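Local coordinates for protein probable eukaryotic D-amino acid tRNA deacylase, LMAJ005534AAA (Leishmania major, PDB 1TC5) that may hydrolyse D-tyrosyl-tRNA(Tyr) to D-tyrosine and free tRNA, as a highly divergent homodimeric member of the DTD family of D-aminoacyl-tRNA deacylases, at residues V32-R36 with Y165-I170. Sequence-based numbering, arbitrary orientation.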
loop_
_atom_site.group_PDB
_atom_site.type_symbol
_atom_site.label_atom_id
_atom_site.label_comp_id
_atom_site.label_asym_id
_atom_site.label_seq_id
_atom_site.Cartn_x
_atom_site.Cartn_y
_atom_site.Cartn_z
ATOM N N VAL A 32 -17.427 1.841 -5.000
ATOM C CA VAL A 32 -17.970 0.775 -4.164
ATOM C C VAL A 32 -17.211 0.764 -2.831
ATOM O O VAL A 32 -16.001 1.105 -2.754
ATOM C CB VAL A 32 -17.888 -0.596 -4.864
ATOM C CG1 VAL A 32 -18.735 -0.588 -6.104
ATOM C CG2 VAL A 32 -16.449 -0.961 -5.248
ATOM N N ARG A 33 -17.917 0.359 -1.784
ATOM C CA ARG A 33 -17.441 0.537 -0.435
ATOM C C ARG A 33 -17.170 -0.766 0.290
ATOM O O ARG A 33 -17.875 -1.782 0.097
ATOM C CB ARG A 33 -18.477 1.334 0.340
ATOM C CG ARG A 33 -18.636 2.756 -0.172
ATOM C CD ARG A 33 -19.367 3.626 0.815
ATOM N NE ARG A 33 -18.579 3.752 2.040
ATOM C CZ ARG A 33 -18.947 4.422 3.118
ATOM N NH1 ARG A 33 -20.109 5.058 3.150
ATOM N NH2 ARG A 33 -18.139 4.473 4.164
ATOM N N ALA A 34 -16.153 -0.707 1.146
ATOM C CA ALA A 34 -15.907 -1.734 2.147
ATOM C C ALA A 34 -15.693 -1.122 3.526
ATOM O O ALA A 34 -15.199 0.003 3.656
ATOM C CB ALA A 34 -14.680 -2.569 1.760
ATOM N N GLY A 35 -16.060 -1.886 4.558
ATOM C CA GLY A 35 -15.737 -1.518 5.928
ATOM C C GLY A 35 -14.470 -2.201 6.410
ATOM O O GLY A 35 -13.529 -2.427 5.641
ATOM N N ARG A 36 -14.458 -2.544 7.694
ATOM C CA ARG A 36 -13.261 -3.049 8.321
ATOM C C ARG A 36 -12.887 -4.414 7.777
ATOM O O ARG A 36 -13.733 -5.284 7.575
ATOM C CB ARG A 36 -13.403 -3.138 9.826
ATOM C CG ARG A 36 -12.076 -3.479 10.525
ATOM C CD ARG A 36 -12.070 -3.096 11.982
ATOM N NE ARG A 36 -12.803 -4.075 12.751
ATOM C CZ ARG A 36 -13.876 -3.854 13.519
ATOM N NH1 ARG A 36 -14.432 -2.660 13.665
ATOM N NH2 ARG A 36 -14.395 -4.872 14.159
ATOM N N TYR A 165 -18.566 -3.328 8.542
ATOM C CA TYR A 165 -18.223 -4.499 7.744
ATOM C C TYR A 165 -19.478 -5.379 7.590
ATOM O O TYR A 165 -20.432 -5.270 8.384
ATOM C CB TYR A 165 -17.091 -5.292 8.428
ATOM C CG TYR A 165 -17.382 -5.577 9.896
ATOM C CD1 TYR A 165 -18.179 -6.660 10.267
ATOM C CD2 TYR A 165 -16.895 -4.750 10.896
ATOM C CE1 TYR A 165 -18.484 -6.913 11.587
ATOM C CE2 TYR A 165 -17.187 -5.001 12.239
ATOM C CZ TYR A 165 -18.003 -6.082 12.566
ATOM O OH TYR A 165 -18.306 -6.357 13.877
ATOM N N ASN A 166 -19.490 -6.239 6.570
ATOM C CA ASN A 166 -20.635 -7.116 6.297
ATOM C C ASN A 166 -20.270 -8.307 5.393
ATOM O O ASN A 166 -20.983 -8.651 4.465
ATOM C CB ASN A 166 -21.812 -6.334 5.696
ATOM C CG ASN A 166 -23.112 -7.133 5.708
ATOM O OD1 ASN A 166 -23.968 -6.986 4.817
ATOM N ND2 ASN A 166 -23.256 -7.999 6.700
ATOM N N SER A 167 -19.140 -8.936 5.691
ATOM C CA SER A 167 -18.676 -10.127 4.979
ATOM C C SER A 167 -18.536 -9.887 3.469
ATOM O O SER A 167 -18.800 -10.779 2.667
ATOM C CB SER A 167 -19.575 -11.347 5.257
ATOM O OG SER A 167 -19.676 -11.655 6.629
ATOM N N ARG A 168 -18.081 -8.695 3.091
ATOM C CA ARG A 168 -17.994 -8.321 1.672
ATOM C C ARG A 168 -16.719 -8.802 1.035
ATOM O O ARG A 168 -15.706 -8.974 1.703
ATOM C CB ARG A 168 -18.136 -6.811 1.496
ATOM C CG ARG A 168 -19.513 -6.353 1.895
ATOM C CD ARG A 168 -19.804 -4.910 1.638
ATOM N NE ARG A 168 -19.427 -4.141 2.798
ATOM C CZ ARG A 168 -20.247 -3.607 3.686
ATOM N NH1 ARG A 168 -21.574 -3.627 3.563
ATOM N NH2 ARG A 168 -19.704 -3.004 4.724
ATOM N N VAL A 169 -16.791 -9.068 -0.264
ATOM C CA VAL A 169 -15.607 -9.276 -1.088
ATOM C C VAL A 169 -15.800 -8.324 -2.281
ATOM O O VAL A 169 -16.530 -8.633 -3.237
ATOM C CB VAL A 169 -15.455 -10.757 -1.540
ATOM C CG1 VAL A 169 -14.301 -10.898 -2.504
ATOM C CG2 VAL A 169 -15.271 -11.672 -0.362
ATOM N N ILE A 170 -15.184 -7.148 -2.156
ATOM C CA ILE A 170 -15.236 -6.097 -3.147
ATOM C C ILE A 170 -13.974 -6.207 -3.969
ATOM O O ILE A 170 -12.920 -6.470 -3.426
ATOM C CB ILE A 170 -15.316 -4.689 -2.486
ATOM C CG1 ILE A 170 -16.438 -4.613 -1.444
ATOM C CG2 ILE A 170 -15.494 -3.623 -3.550
ATOM C CD1 ILE A 170 -17.846 -5.015 -1.953
#
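Tyr165 and Arg36 run side by side in the same direction. Tyr165 CD2 sits over the centre of one guanidinium face, but the two planes are 64° apart, so this is an inclined packing and not a parallel stack. The closest approach is 3.4 Å, from Arg36 NH2 to Tyr165 CE2. Arg36 reaches along the ring because its CG is anti to the backbone N (chi1 -172°) and the chain then bends at chi3; a hydrogen bond from NH2 to the carbonyl of Phe74 holds its far end. Nearer the backbone, Tyr165 CB lies 3.5 Å from Arg36 O.

At the other end of the contact Ile170 packs against Val32, Arg33 and Ala34. Its CG2 meets Val32 CG2 at 3.3 Å, tight for two methyl groups, as the side chains pass in opposite directions. Ile170 CG1 is 3.5 Å from Arg33 O and also touches the Ala34 methyl. Between these two ends the Arg168 guanidinium lies beside the backbone of Gly35; Gly35 N is 3.8 Å from Arg168 NH2, near the guanidinium plane, both being donors. Asp93 joins the two residues: its OD2 forms a salt bridge with Arg168 NE and accepts the Gly35 N-H, while its OD1 takes the N-H of Asn166.

The contact thus sets strand 31-34, outermost in this chain's antiparallel sheet and paired with 20-24, against strand 169-171, outermost in its mixed sheet. Strand 93-98, parallel to 169-171 and beside it, supplies Asp93 at this junction and Leu95 against Ile170, and helix 119-136 packs on Val169.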